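Long-range contacts in phenazine biosynthesis protein, PhzF family (PDB 3EDN), which belongs to the PhzF family, adopts a diaminopimelate epimerase-like fold, and probably acts as an isomerase on a small metabolite: residues M18-G23 and I224-T229; K120-A125 and Q282-G287; K129-S134 and S187-I192; N162-V167 and S196-C201; E176-N181 and R214-A219. All coordinates share one frame; numbering follows the deposited sequence. Where two conformers were deposited one is given.

Interaction 1: residues M18-G23 and I224-T229; sequences MGNPAG and IEDPVT. With SO4 (sulfate ion), chain G.
Asn20 reaches Val228 through its amide: ND2 donates to Val228 O over 2.8 Å, bent to 141° at the hydrogen and tilted from the carbonyl plane. The torsion that places CG opposite the backbone N (chi1 -169°) carries the amide across to Val228. Pro227 crosses this side chain at about a right angle, its CG 3.9 Å from Asn20 OD1, and Val228 CG2 packs 4.0 Å from Gly19 CA. Two waters form the next shell. One accepts from Asn20 ND2 and donates to Asp226 OD1 (2.7 Å); the other donates to Asn20 OD1 (2.8 Å) and to Asp226 OD2. Both ends of the amide are thereby tied to a carboxylate whose plane stands 80° away, and Thr229 OG1 steadies that carboxylate by donating to the anti lone pair of Asp226 OD1 at 2.6 Å. One direct bond and two bridging waters thus join the two lobes of the diaminopimelate epimerase-like fold: strand 20-25, between strands 3-11 and 48-52, and strand 225-226, which pairs with strand 211-216 and precedes helix 230-244.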
# COMPACT_ATOMS: atom_id res chain seq x y z
N MSE A 18 8.03 8.86 -29.16
CA MSE A 18 7.11 8.52 -30.24
C MSE A 18 6.07 7.48 -29.84
O MSE A 18 5.33 6.99 -30.68
CB MSE A 18 7.90 8.12 -31.49
CG MSE A 18 8.96 9.12 -31.85
SE MSE A 18 9.54 9.06 -33.71
CE MSE A 18 8.20 10.22 -34.52
N GLY A 19 5.98 7.18 -28.55
CA GLY A 19 5.02 6.19 -28.07
C GLY A 19 4.12 6.65 -26.93
O GLY A 19 3.87 7.86 -26.75
N ASN A 20 3.62 5.67 -26.18
CA ASN A 20 2.69 5.91 -25.09
C ASN A 20 3.47 5.91 -23.78
O ASN A 20 3.97 4.88 -23.36
CB ASN A 20 1.63 4.81 -25.10
CG ASN A 20 0.47 5.11 -24.17
OD1 ASN A 20 0.53 6.02 -23.33
ND2 ASN A 20 -0.62 4.37 -24.32
N PRO A 21 3.59 7.08 -23.14
CA PRO A 21 4.43 7.17 -21.93
C PRO A 21 4.02 6.25 -20.81
O PRO A 21 2.83 6.06 -20.51
CB PRO A 21 4.20 8.61 -21.47
CG PRO A 21 3.93 9.35 -22.76
CD PRO A 21 2.99 8.38 -23.48
N ALA A 22 5.05 5.68 -20.19
CA ALA A 22 4.86 4.76 -19.10
C ALA A 22 5.86 5.20 -18.01
O ALA A 22 7.07 5.09 -18.21
CB ALA A 22 5.17 3.33 -19.58
N GLY A 23 5.36 5.69 -16.88
CA GLY A 23 6.22 5.95 -15.72
C GLY A 23 6.51 4.64 -15.02
O GLY A 23 5.69 3.74 -14.99
N ILE A 224 -8.55 13.98 -24.77
CA ILE A 224 -9.08 14.06 -26.13
C ILE A 224 -8.60 12.92 -27.02
O ILE A 224 -9.39 12.34 -27.77
CB ILE A 224 -8.71 15.38 -26.80
CG1 ILE A 224 -9.16 16.56 -25.95
CG2 ILE A 224 -9.33 15.46 -28.18
CD1 ILE A 224 -8.43 17.85 -26.29
N GLU A 225 -7.30 12.62 -26.95
CA GLU A 225 -6.70 11.63 -27.85
C GLU A 225 -5.51 10.88 -27.22
O GLU A 225 -4.63 11.51 -26.64
CB GLU A 225 -6.27 12.31 -29.15
CG GLU A 225 -5.43 11.45 -30.08
CD GLU A 225 -5.31 12.00 -31.49
OE1 GLU A 225 -5.58 13.21 -31.72
OE2 GLU A 225 -4.93 11.21 -32.38
N ASP A 226 -5.48 9.56 -27.38
CA ASP A 226 -4.45 8.67 -26.81
C ASP A 226 -3.41 8.36 -27.91
O ASP A 226 -3.77 8.13 -29.06
CB ASP A 226 -5.15 7.38 -26.37
CG ASP A 226 -4.35 6.56 -25.35
OD1 ASP A 226 -4.04 5.40 -25.67
OD2 ASP A 226 -4.08 7.06 -24.22
N PRO A 227 -2.11 8.37 -27.58
CA PRO A 227 -1.06 8.18 -28.60
C PRO A 227 -0.97 6.80 -29.30
O PRO A 227 -0.86 6.72 -30.54
CB PRO A 227 0.24 8.51 -27.84
CG PRO A 227 -0.11 8.32 -26.41
CD PRO A 227 -1.55 8.64 -26.24
N VAL A 228 -0.97 5.73 -28.52
CA VAL A 228 -0.88 4.36 -29.05
C VAL A 228 -1.56 3.44 -28.05
O VAL A 228 -1.11 3.31 -26.91
CB VAL A 228 0.57 3.85 -29.18
CG1 VAL A 228 0.59 2.65 -30.14
CG2 VAL A 228 1.54 4.97 -29.55
N THR A 229 -2.66 2.83 -28.45
CA THR A 229 -3.60 2.22 -27.53
C THR A 229 -3.63 0.70 -27.73
O THR A 229 -4.12 0.21 -28.75
CB THR A 229 -5.02 2.80 -27.74
OG1 THR A 229 -4.93 4.24 -27.78
CG2 THR A 229 -5.96 2.36 -26.62
S SO4 G . -5.22 15.17 -24.58
O1 SO4 G . -6.46 15.19 -23.80
O2 SO4 G . -4.10 14.93 -23.67
O3 SO4 G . -5.28 14.09 -25.56
O4 SO4 G . -5.04 16.44 -25.27
O HOH W 1 -3.34 4.31 -23.30
O HOH W 2 -1.79 7.47 -22.78

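Interaction 2: residues K120-A125 and Q282-G287; sequences KMRQTA and QIDIAG
Lys120, Met121 and Arg122 pair with Ala286, Ile285 and Asp284 in an antiparallel ladder that joins strands 117-122 and 282-298, the segment directions lying 155° apart. Met121 and Ile285 form the hydrogen-bonded pair: Met121 N lies 2.8 Å from Ile285 O, and Ile285 N lies 2.9 Å from Met121 O. Gln123 N also donates to Ile283 O at 2.9 Å. On the face bearing Lys120, Arg122 and Asp284, Arg122 bends at chi2 (80°) and again at chi3, which brings NE within 2.8 Å of Asp284 OD1, a salt bridge in the guanidinium plane and on the syn side of the oxygen. The Gln282 amide stacks over that guanidinium, CD 3.3 Å above its plane and the two planes 24° apart, while its NE2 donates to Asp284 OD2 at 3.2 Å. A water donating to Asp284 OD2 (2.7 Å) also accepts from Lys120 NZ. With both carboxylate oxygens gripped and two cations close by, Asp284 is probably kept ionised and its rotation fixed.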
# COMPACT_ATOMS: atom_id res chain seq x y z
N LYS A 120 4.75 -9.65 -24.82
CA LYS A 120 3.50 -10.17 -25.39
C LYS A 120 2.55 -10.55 -24.27
O LYS A 120 2.96 -11.18 -23.29
CB LYS A 120 3.81 -11.38 -26.26
CG LYS A 120 2.61 -11.98 -26.99
CD LYS A 120 3.09 -13.14 -27.88
CE LYS A 120 1.93 -13.85 -28.55
NZ LYS A 120 2.42 -15.03 -29.33
N MSE A 121 1.28 -10.19 -24.40
CA MSE A 121 0.31 -10.52 -23.36
C MSE A 121 -1.03 -10.89 -24.00
O MSE A 121 -1.29 -10.54 -25.14
CB MSE A 121 0.13 -9.37 -22.37
CG MSE A 121 -0.36 -8.08 -22.96
SE MSE A 121 0.19 -6.52 -21.87
CE MSE A 121 2.09 -6.90 -21.83
N ARG A 122 -1.85 -11.61 -23.24
CA ARG A 122 -3.17 -12.04 -23.70
C ARG A 122 -4.23 -11.01 -23.35
O ARG A 122 -4.23 -10.46 -22.24
CB ARG A 122 -3.54 -13.37 -23.02
CG ARG A 122 -4.94 -13.89 -23.32
CD ARG A 122 -5.02 -14.59 -24.68
NE ARG A 122 -3.95 -15.57 -24.84
CZ ARG A 122 -3.95 -16.79 -24.30
NH1 ARG A 122 -4.98 -17.20 -23.57
NH2 ARG A 122 -2.92 -17.60 -24.50
N GLN A 123 -5.14 -10.76 -24.29
CA GLN A 123 -6.29 -9.91 -23.98
C GLN A 123 -7.53 -10.78 -23.81
O GLN A 123 -7.49 -11.98 -24.02
CB GLN A 123 -6.49 -8.88 -25.09
CG GLN A 123 -5.35 -7.86 -25.11
CD GLN A 123 -5.59 -6.73 -26.08
OE1 GLN A 123 -6.41 -6.85 -26.99
NE2 GLN A 123 -4.83 -5.63 -25.92
N THR A 124 -8.63 -10.15 -23.40
CA THR A 124 -9.90 -10.85 -23.25
C THR A 124 -10.48 -11.17 -24.63
O THR A 124 -10.30 -10.40 -25.58
CB THR A 124 -10.88 -10.00 -22.43
OG1 THR A 124 -10.27 -9.64 -21.18
CG2 THR A 124 -12.15 -10.78 -22.14
N ALA A 125 -11.16 -12.31 -24.75
CA ALA A 125 -11.73 -12.71 -26.03
C ALA A 125 -12.63 -11.62 -26.61
O ALA A 125 -13.39 -10.98 -25.88
CB ALA A 125 -12.51 -14.02 -25.89
N GLN A 282 -8.72 -15.95 -30.15
CA GLN A 282 -7.83 -15.59 -29.05
C GLN A 282 -6.99 -14.43 -29.54
O GLN A 282 -6.48 -14.46 -30.67
CB GLN A 282 -6.92 -16.77 -28.70
CG GLN A 282 -5.83 -16.44 -27.72
CD GLN A 282 -4.91 -17.61 -27.47
OE1 GLN A 282 -5.37 -18.70 -27.13
NE2 GLN A 282 -3.61 -17.39 -27.62
N ILE A 283 -6.87 -13.39 -28.72
CA ILE A 283 -6.14 -12.18 -29.10
C ILE A 283 -4.99 -11.95 -28.14
O ILE A 283 -5.20 -11.88 -26.93
CB ILE A 283 -7.05 -10.92 -29.12
CG1 ILE A 283 -8.17 -11.08 -30.15
CG2 ILE A 283 -6.22 -9.65 -29.40
CD1 ILE A 283 -7.68 -11.14 -31.59
N ASP A 284 -3.79 -11.88 -28.69
CA ASP A 284 -2.62 -11.40 -27.95
C ASP A 284 -2.11 -10.11 -28.58
O ASP A 284 -2.24 -9.89 -29.78
CB ASP A 284 -1.48 -12.42 -27.98
CG ASP A 284 -1.91 -13.81 -27.48
OD1 ASP A 284 -2.14 -13.97 -26.27
OD2 ASP A 284 -1.98 -14.76 -28.30
N ILE A 285 -1.47 -9.27 -27.79
CA ILE A 285 -0.73 -8.16 -28.39
C ILE A 285 0.70 -8.17 -27.89
O ILE A 285 1.01 -8.74 -26.83
CB ILE A 285 -1.39 -6.79 -28.11
CG1 ILE A 285 -1.34 -6.45 -26.61
CG2 ILE A 285 -2.83 -6.76 -28.63
CD1 ILE A 285 -1.42 -4.95 -26.31
N ALA A 286 1.57 -7.54 -28.66
CA ALA A 286 2.96 -7.39 -28.25
C ALA A 286 3.48 -6.04 -28.69
O ALA A 286 3.08 -5.51 -29.73
CB ALA A 286 3.83 -8.50 -28.85
N GLY A 287 4.42 -5.50 -27.92
CA GLY A 287 5.03 -4.27 -28.31
C GLY A 287 6.44 -4.23 -27.80
O GLY A 287 6.82 -4.98 -26.88
O HOH W 3 -0.16 -15.88 -29.94
O HOH W 4 -8.19 -13.62 -26.25

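Interaction 3: residues K129-S134 and S187-I192; sequences KDFAGS and SVLKEI
Val188 meets Phe131 in two ways: its carbonyl O comes to the ring edge, near the ring plane, 3.6 Å from Phe131 CE1, and its CG1 lies 4.1 Å from Phe131 CZ. The ring is swung toward Val188 because Phe131 CG stands opposite its own backbone N (chi1 169°), and one ring face is topped by Gly133 N. Val188 O also receives a hydrogen bond from a water at 2.9 Å, and that water accepts from Ser134 N at 3.0 Å, giving a water bridge between two loops that share no direct hydrogen bond. Leu189 follows, with CD2 4.0 Å from Phe131 CE1 and its side chain crossing that of Phe131 at about a right angle. The contact thus connects two loops: residues 131-134 lead from strand 127-130, which pairs with strand 156-159, into helix 135-141, where Ser134 OG caps Glu137 N; residues 189-192 leave the end of helix 185-188. Lys190 folds back over its own segment, NZ bonding weakly to Ser187 O. Glu191 bends at chi2 (70°), which leaves OE2 4.4 Å from Lys129 NZ, opposite charges beyond salt-bridge range, and 4.1 Å from Lys129 CD. Ile192 CD1 approaches the same methylene, Lys129 CD, at 4.2 Å, and its side chain also touches Trp163 and Tyr157.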
# COMPACT_ATOMS: atom_id res chain seq x y z
N LYS A 129 -20.53 -5.58 -31.27
CA LYS A 129 -21.95 -5.25 -31.44
C LYS A 129 -22.07 -4.30 -32.63
O LYS A 129 -21.23 -3.42 -32.79
CB LYS A 129 -22.48 -4.54 -30.20
CG LYS A 129 -22.27 -5.30 -28.91
CD LYS A 129 -22.81 -4.52 -27.70
CE LYS A 129 -22.80 -5.36 -26.43
NZ LYS A 129 -23.89 -6.40 -26.43
N ASP A 130 -23.11 -4.44 -33.46
CA ASP A 130 -23.27 -3.52 -34.59
C ASP A 130 -23.63 -2.12 -34.09
O ASP A 130 -24.28 -1.96 -33.07
CB ASP A 130 -24.31 -4.03 -35.60
CG ASP A 130 -23.72 -4.97 -36.64
OD1 ASP A 130 -22.59 -5.47 -36.45
OD2 ASP A 130 -24.39 -5.21 -37.67
N PHE A 131 -23.14 -1.11 -34.80
CA PHE A 131 -23.51 0.27 -34.51
C PHE A 131 -24.76 0.59 -35.29
O PHE A 131 -24.75 0.51 -36.52
CB PHE A 131 -22.37 1.22 -34.90
CG PHE A 131 -22.77 2.66 -34.87
CD1 PHE A 131 -22.93 3.33 -33.66
CD2 PHE A 131 -22.99 3.36 -36.05
CE1 PHE A 131 -23.29 4.66 -33.63
CE2 PHE A 131 -23.36 4.69 -36.03
CZ PHE A 131 -23.51 5.34 -34.82
N ALA A 132 -25.83 0.95 -34.58
CA ALA A 132 -27.12 1.17 -35.23
C ALA A 132 -27.53 2.64 -35.27
O ALA A 132 -28.64 2.96 -35.69
CB ALA A 132 -28.19 0.34 -34.55
N GLY A 133 -26.64 3.52 -34.83
CA GLY A 133 -26.92 4.96 -34.77
C GLY A 133 -26.78 5.66 -36.11
O GLY A 133 -26.73 5.02 -37.16
N SER A 134 -26.70 6.98 -36.07
CA SER A 134 -26.61 7.77 -37.28
C SER A 134 -25.17 7.93 -37.75
O SER A 134 -24.33 8.48 -37.03
CB SER A 134 -27.23 9.16 -37.08
OG SER A 134 -26.84 10.04 -38.12
N SER A 187 -24.28 11.05 -27.12
CA SER A 187 -25.54 11.23 -27.83
C SER A 187 -25.59 10.43 -29.13
O SER A 187 -26.68 10.06 -29.59
CB SER A 187 -25.81 12.72 -28.11
OG SER A 187 -24.90 13.24 -29.06
N VAL A 188 -24.42 10.16 -29.70
CA VAL A 188 -24.32 9.41 -30.95
C VAL A 188 -24.25 7.92 -30.67
O VAL A 188 -24.78 7.11 -31.43
CB VAL A 188 -23.07 9.83 -31.76
CG1 VAL A 188 -22.91 8.95 -33.00
CG2 VAL A 188 -23.14 11.31 -32.14
N LEU A 189 -23.59 7.55 -29.58
CA LEU A 189 -23.34 6.15 -29.24
C LEU A 189 -24.36 5.59 -28.25
O LEU A 189 -24.02 5.30 -27.10
CB LEU A 189 -21.93 5.98 -28.65
CG LEU A 189 -20.78 6.53 -29.50
CD1 LEU A 189 -19.46 6.43 -28.75
CD2 LEU A 189 -20.70 5.82 -30.85
N LYS A 190 -25.61 5.43 -28.69
CA LYS A 190 -26.71 5.06 -27.80
C LYS A 190 -26.46 3.78 -27.01
O LYS A 190 -26.73 3.70 -25.81
CB LYS A 190 -28.02 4.92 -28.58
CG LYS A 190 -28.34 6.09 -29.48
CD LYS A 190 -28.50 7.37 -28.69
CE LYS A 190 -29.13 8.44 -29.56
NZ LYS A 190 -29.38 9.69 -28.78
N GLU A 191 -25.94 2.77 -27.71
CA GLU A 191 -25.78 1.44 -27.13
C GLU A 191 -24.72 1.42 -26.03
O GLU A 191 -24.90 0.78 -24.99
CB GLU A 191 -25.45 0.42 -28.22
CG GLU A 191 -25.23 -1.00 -27.72
CD GLU A 191 -26.50 -1.67 -27.23
OE1 GLU A 191 -27.60 -1.11 -27.44
OE2 GLU A 191 -26.40 -2.77 -26.64
N ILE A 192 -23.61 2.12 -26.27
CA ILE A 192 -22.51 2.20 -25.31
C ILE A 192 -22.00 3.64 -25.24
O ILE A 192 -20.99 3.99 -25.85
CB ILE A 192 -21.33 1.26 -25.68
CG1 ILE A 192 -21.85 -0.11 -26.16
CG2 ILE A 192 -20.38 1.12 -24.49
CD1 ILE A 192 -20.74 -1.16 -26.34
O HOH W 5 -26.79 8.03 -33.31

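Interaction 4: residues N162-V167 and S196-C201; sequences NWTVIV and SIHPIC. With SO4 (sulfate ion), chain F.
Thr164 packs against Ser196 from CB outward. Its CB lies 3.2 Å from Ser196 OG; one bond further, OG1 shares a 2.7 Å hydrogen bond with that same hydroxyl, either oxygen being a possible donor, and comes within 3.4 Å of His198 CB. The chi1 of -162° turns OG1 away from the backbone N to make this reach possible. The two backbones form a parallel ladder, with Thr164, Val165, Ile166 and Val167 opposite Ser196, Ile197, His198 and Pro199 and the strand directions 30° apart. Both backbone groups of Val165 bond to the neighbouring strand: its N donates to Ser196 O (2.9 Å), and its O accepts from His198 N (2.7 Å, 162° at the hydrogen). Apolar groups close around the ladder, Ile166 CG2 pressing on Ile200 CD1 at a tight 3.4 Å and Val167 CG2 meeting Ile197 CG2 at 3.7 Å. Trp163 N donates to a sulfate ion, probably from the crystallisation liquor. Strand 163-168 has strand 156-159 as its other, antiparallel neighbour, and strand 196-201 has strand 211-216, where His215 ND1 bonds to His198 ND1; helix 230-244 packs against Ile166 and His198.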
# COMPACT_ATOMS: atom_id res chain seq x y z
N ASN A 162 -11.87 -3.38 -23.18
CA ASN A 162 -12.53 -2.08 -23.10
C ASN A 162 -13.28 -1.80 -24.39
O ASN A 162 -12.82 -2.18 -25.46
CB ASN A 162 -11.49 -0.99 -22.86
CG ASN A 162 -10.79 -1.15 -21.52
OD1 ASN A 162 -11.29 -0.69 -20.49
ND2 ASN A 162 -9.67 -1.85 -21.52
N TRP A 163 -14.43 -1.15 -24.30
CA TRP A 163 -15.26 -0.91 -25.48
C TRP A 163 -14.82 0.31 -26.27
O TRP A 163 -14.71 1.42 -25.72
CB TRP A 163 -16.74 -0.76 -25.10
CG TRP A 163 -17.42 -2.06 -24.74
CD1 TRP A 163 -17.73 -2.51 -23.49
CD2 TRP A 163 -17.86 -3.07 -25.66
NE1 TRP A 163 -18.32 -3.75 -23.57
CE2 TRP A 163 -18.43 -4.11 -24.90
CE3 TRP A 163 -17.83 -3.19 -27.06
CZ2 TRP A 163 -18.96 -5.25 -25.48
CZ3 TRP A 163 -18.37 -4.33 -27.64
CH2 TRP A 163 -18.93 -5.35 -26.85
N THR A 164 -14.58 0.10 -27.57
CA THR A 164 -14.29 1.20 -28.50
C THR A 164 -15.17 1.02 -29.75
O THR A 164 -15.68 -0.06 -29.99
CB THR A 164 -12.78 1.25 -28.85
OG1 THR A 164 -12.45 2.53 -29.40
CG2 THR A 164 -12.39 0.13 -29.83
N VAL A 165 -15.34 2.08 -30.53
CA VAL A 165 -16.08 1.99 -31.80
C VAL A 165 -15.08 2.02 -32.94
O VAL A 165 -14.35 3.01 -33.12
CB VAL A 165 -17.10 3.14 -31.99
CG1 VAL A 165 -17.97 2.88 -33.21
CG2 VAL A 165 -17.99 3.30 -30.75
N ILE A 166 -15.03 0.93 -33.70
CA ILE A 166 -14.20 0.88 -34.89
C ILE A 166 -14.98 1.55 -36.03
O ILE A 166 -16.04 1.06 -36.42
CB ILE A 166 -13.88 -0.59 -35.27
CG1 ILE A 166 -13.10 -1.31 -34.15
CG2 ILE A 166 -13.13 -0.64 -36.59
CD1 ILE A 166 -11.74 -0.64 -33.81
N VAL A 167 -14.46 2.67 -36.53
CA VAL A 167 -15.09 3.47 -37.58
C VAL A 167 -14.21 3.50 -38.84
O VAL A 167 -13.25 4.30 -38.92
CB VAL A 167 -15.32 4.91 -37.09
CG1 VAL A 167 -16.07 5.72 -38.16
CG2 VAL A 167 -16.09 4.92 -35.79
N SER A 196 -14.98 4.77 -26.27
CA SER A 196 -14.09 5.61 -27.06
C SER A 196 -14.42 5.37 -28.54
O SER A 196 -15.16 4.44 -28.88
CB SER A 196 -12.65 5.20 -26.80
OG SER A 196 -12.51 3.81 -26.99
N ILE A 197 -13.88 6.23 -29.40
CA ILE A 197 -14.04 6.08 -30.85
C ILE A 197 -12.69 5.92 -31.53
O ILE A 197 -11.80 6.76 -31.36
CB ILE A 197 -14.83 7.26 -31.48
CG1 ILE A 197 -16.23 7.35 -30.86
CG2 ILE A 197 -14.91 7.07 -33.01
CD1 ILE A 197 -17.10 8.49 -31.41
N HIS A 198 -12.55 4.85 -32.31
CA HIS A 198 -11.26 4.52 -32.91
C HIS A 198 -11.38 4.32 -34.42
O HIS A 198 -11.51 3.18 -34.91
CB HIS A 198 -10.70 3.25 -32.26
CG HIS A 198 -9.21 3.14 -32.41
ND1 HIS A 198 -8.34 3.44 -31.39
CD2 HIS A 198 -8.45 2.82 -33.48
CE1 HIS A 198 -7.10 3.27 -31.81
NE2 HIS A 198 -7.13 2.91 -33.09
N PRO A 199 -11.32 5.42 -35.18
CA PRO A 199 -11.39 5.32 -36.63
C PRO A 199 -10.19 4.58 -37.20
O PRO A 199 -9.09 4.65 -36.63
CB PRO A 199 -11.40 6.78 -37.09
CG PRO A 199 -11.85 7.56 -35.87
CD PRO A 199 -11.24 6.81 -34.71
N ILE A 200 -10.40 3.87 -38.30
CA ILE A 200 -9.35 3.06 -38.90
C ILE A 200 -9.35 3.18 -40.43
O ILE A 200 -10.37 3.57 -41.04
CB ILE A 200 -9.48 1.55 -38.53
CG1 ILE A 200 -10.75 0.94 -39.12
CG2 ILE A 200 -9.41 1.38 -37.02
CD1 ILE A 200 -10.81 -0.55 -39.09
N CYS A 201 -8.21 2.90 -41.03
CA CYS A 201 -8.16 2.64 -42.48
C CYS A 201 -7.04 1.67 -42.81
O CYS A 201 -6.14 1.43 -41.99
CB CYS A 201 -8.02 3.93 -43.29
SG CYS A 201 -6.55 4.90 -42.90
S SO4 F . -14.92 0.14 -20.70
O1 SO4 F . -14.76 -0.46 -19.38
O2 SO4 F . -13.67 0.75 -21.12
O3 SO4 F . -15.39 -0.86 -21.64
O4 SO4 F . -15.94 1.18 -20.65

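Interaction 5: residues E176-N181 and R214-A219; sequences ERMKPN and RHFSSA
The chi1 torsion of Phe216 (-60°) sets its CG opposite the carbonyl carbon; Met178 adopts the same arrangement, and its extended chain carries the selenium of this selenomethionine to the side of the ring. This is a Met-aromatic contact: Met178 SE is 5.0 Å from the centroid of the Phe216 ring and 75° off its normal, hence at the edge, and Met178 CB comes to the edge as well, 3.8 Å from Phe216 CZ. Pro180 takes a face instead. Its CB stands 3.9 Å from the ring centroid, 20° off the normal, a CH-pi contact, and its CG lies 3.7 Å from Phe216 CD1. Arg214, bent at chi3, lays its guanidinium near the same ring, with Phe216 CZ 3.8 Å from the guanidinium plane and offset toward the rim. Two waters complete the contact: one donates to Glu176 O (2.8 Å) and accepts weakly from Arg214 NH1, the other donates to Met178 O (2.8 Å) and accepts weakly from Arg214 NH2. Arg214 NH1 also bonds Cys175 O, and the Glu225 carboxylate faces both NE and NH2, with OE2 in the salt bridge to NE. The buried charge is thus met by that carboxylate, by Cys175 O and water-linked Glu176 O at the C-terminal end of helix 172-177, whose dipole probably helps to stabilise it, and by water-linked Met178 O just beyond.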
# COMPACT_ATOMS: atom_id res chain seq x y z
N GLU A 176 -6.30 12.66 -41.24
CA GLU A 176 -5.57 13.91 -40.96
C GLU A 176 -6.51 15.07 -40.66
O GLU A 176 -6.15 16.00 -39.93
CB GLU A 176 -4.63 14.27 -42.14
CG GLU A 176 -3.45 13.30 -42.31
CD GLU A 176 -2.61 13.54 -43.56
OE1 GLU A 176 -2.74 14.61 -44.20
OE2 GLU A 176 -1.80 12.65 -43.91
N ARG A 177 -7.72 15.02 -41.21
CA ARG A 177 -8.72 16.07 -41.01
C ARG A 177 -9.54 15.93 -39.74
O ARG A 177 -10.26 16.85 -39.35
CB ARG A 177 -9.68 16.10 -42.20
CG ARG A 177 -9.08 16.61 -43.50
CD ARG A 177 -9.98 16.23 -44.69
NE ARG A 177 -11.38 16.52 -44.38
CZ ARG A 177 -12.39 15.73 -44.74
NH1 ARG A 177 -12.18 14.61 -45.42
NH2 ARG A 177 -13.62 16.06 -44.39
N MSE A 178 -9.48 14.78 -39.09
CA MSE A 178 -10.33 14.56 -37.93
C MSE A 178 -10.11 15.53 -36.79
O MSE A 178 -8.97 15.94 -36.52
CB MSE A 178 -10.16 13.16 -37.40
CG MSE A 178 -10.70 12.17 -38.33
SE MSE A 178 -10.10 10.43 -37.76
CE MSE A 178 -11.35 9.56 -38.77
N LYS A 179 -11.21 15.87 -36.14
CA LYS A 179 -11.23 16.74 -34.98
C LYS A 179 -12.31 16.23 -34.04
O LYS A 179 -13.49 16.41 -34.32
CB LYS A 179 -11.54 18.18 -35.39
CG LYS A 179 -10.47 18.82 -36.26
CD LYS A 179 -10.73 20.30 -36.45
CE LYS A 179 -9.63 20.96 -37.26
NZ LYS A 179 -9.84 22.43 -37.35
N PRO A 180 -11.93 15.55 -32.95
CA PRO A 180 -12.91 14.96 -32.06
C PRO A 180 -13.71 15.99 -31.26
O PRO A 180 -13.13 16.92 -30.67
CB PRO A 180 -12.05 14.12 -31.11
CG PRO A 180 -10.75 14.81 -31.09
CD PRO A 180 -10.55 15.26 -32.51
N ASN A 181 -15.03 15.81 -31.26
CA ASN A 181 -15.92 16.52 -30.36
C ASN A 181 -16.40 15.54 -29.29
O ASN A 181 -17.56 15.12 -29.28
CB ASN A 181 -17.11 17.09 -31.15
CG ASN A 181 -17.91 18.09 -30.36
OD1 ASN A 181 -17.67 18.33 -29.17
ND2 ASN A 181 -18.89 18.70 -31.02
N ARG A 214 -6.68 5.91 -35.14
CA ARG A 214 -6.55 7.07 -34.26
C ARG A 214 -7.49 6.81 -33.09
O ARG A 214 -8.52 6.16 -33.26
CB ARG A 214 -7.00 8.37 -34.95
CG ARG A 214 -5.91 9.23 -35.57
CD ARG A 214 -6.42 10.62 -35.90
NE ARG A 214 -5.96 11.69 -35.01
CZ ARG A 214 -5.99 12.97 -35.37
NH1 ARG A 214 -6.45 13.29 -36.57
NH2 ARG A 214 -5.56 13.93 -34.55
N HIS A 215 -7.15 7.30 -31.90
CA HIS A 215 -7.96 6.99 -30.73
C HIS A 215 -8.50 8.24 -30.06
O HIS A 215 -7.74 9.04 -29.50
CB HIS A 215 -7.15 6.17 -29.72
CG HIS A 215 -7.99 5.54 -28.66
ND1 HIS A 215 -8.68 4.37 -28.86
CD2 HIS A 215 -8.29 5.94 -27.40
CE1 HIS A 215 -9.34 4.05 -27.76
NE2 HIS A 215 -9.12 4.99 -26.86
N PHE A 216 -9.83 8.38 -30.07
CA PHE A 216 -10.48 9.50 -29.42
C PHE A 216 -11.18 9.06 -28.14
O PHE A 216 -12.03 8.17 -28.15
CB PHE A 216 -11.46 10.18 -30.39
CG PHE A 216 -10.80 10.70 -31.64
CD1 PHE A 216 -9.59 11.38 -31.56
CD2 PHE A 216 -11.39 10.52 -32.88
CE1 PHE A 216 -8.99 11.88 -32.73
CE2 PHE A 216 -10.82 11.02 -34.05
CZ PHE A 216 -9.61 11.69 -33.98
N SER A 217 -10.84 9.72 -27.03
CA SER A 217 -11.27 9.29 -25.71
C SER A 217 -12.77 9.45 -25.54
O SER A 217 -13.42 10.22 -26.26
CB SER A 217 -10.56 10.11 -24.63
OG SER A 217 -9.16 10.11 -24.83
N SER A 218 -13.34 8.72 -24.59
CA SER A 218 -14.77 8.84 -24.34
C SER A 218 -15.05 10.24 -23.79
O SER A 218 -14.14 10.97 -23.39
CB SER A 218 -15.24 7.78 -23.36
OG SER A 218 -14.98 8.17 -22.04
N ALA A 219 -16.33 10.60 -23.76
CA ALA A 219 -16.72 11.88 -23.19
C ALA A 219 -16.36 11.94 -21.70
O ALA A 219 -16.14 13.02 -21.15
CB ALA A 219 -18.21 12.09 -23.37
O HOH W 6 -4.94 15.81 -37.36
O HOH W 7 -7.41 16.81 -34.31

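In the fold
From the N terminus, segment 18-23 opens the long loop that interaction 1 closes at 224-229. Segment 120-125 starts inside that loop but pairs beyond it with 282-287, so interactions 1 and 2 cross; interaction 2 joins strand 117-122 to the long C-terminal strand 282-298. Segment 129-134 follows closely in sequence. Interactions 3, 4 and 5 are nested inside both loops and cross one another, since 129-134, 162-167 and 176-181 are closed in the same order by 187-192, 196-201 and 214-219. Interaction 4 lies between interactions 3 and 5 and touches both, the first through Trp163 and Val165, the second through His198 and Ile197. The Arg214-Glu225 salt bridge then joins interaction 5 to interaction 1.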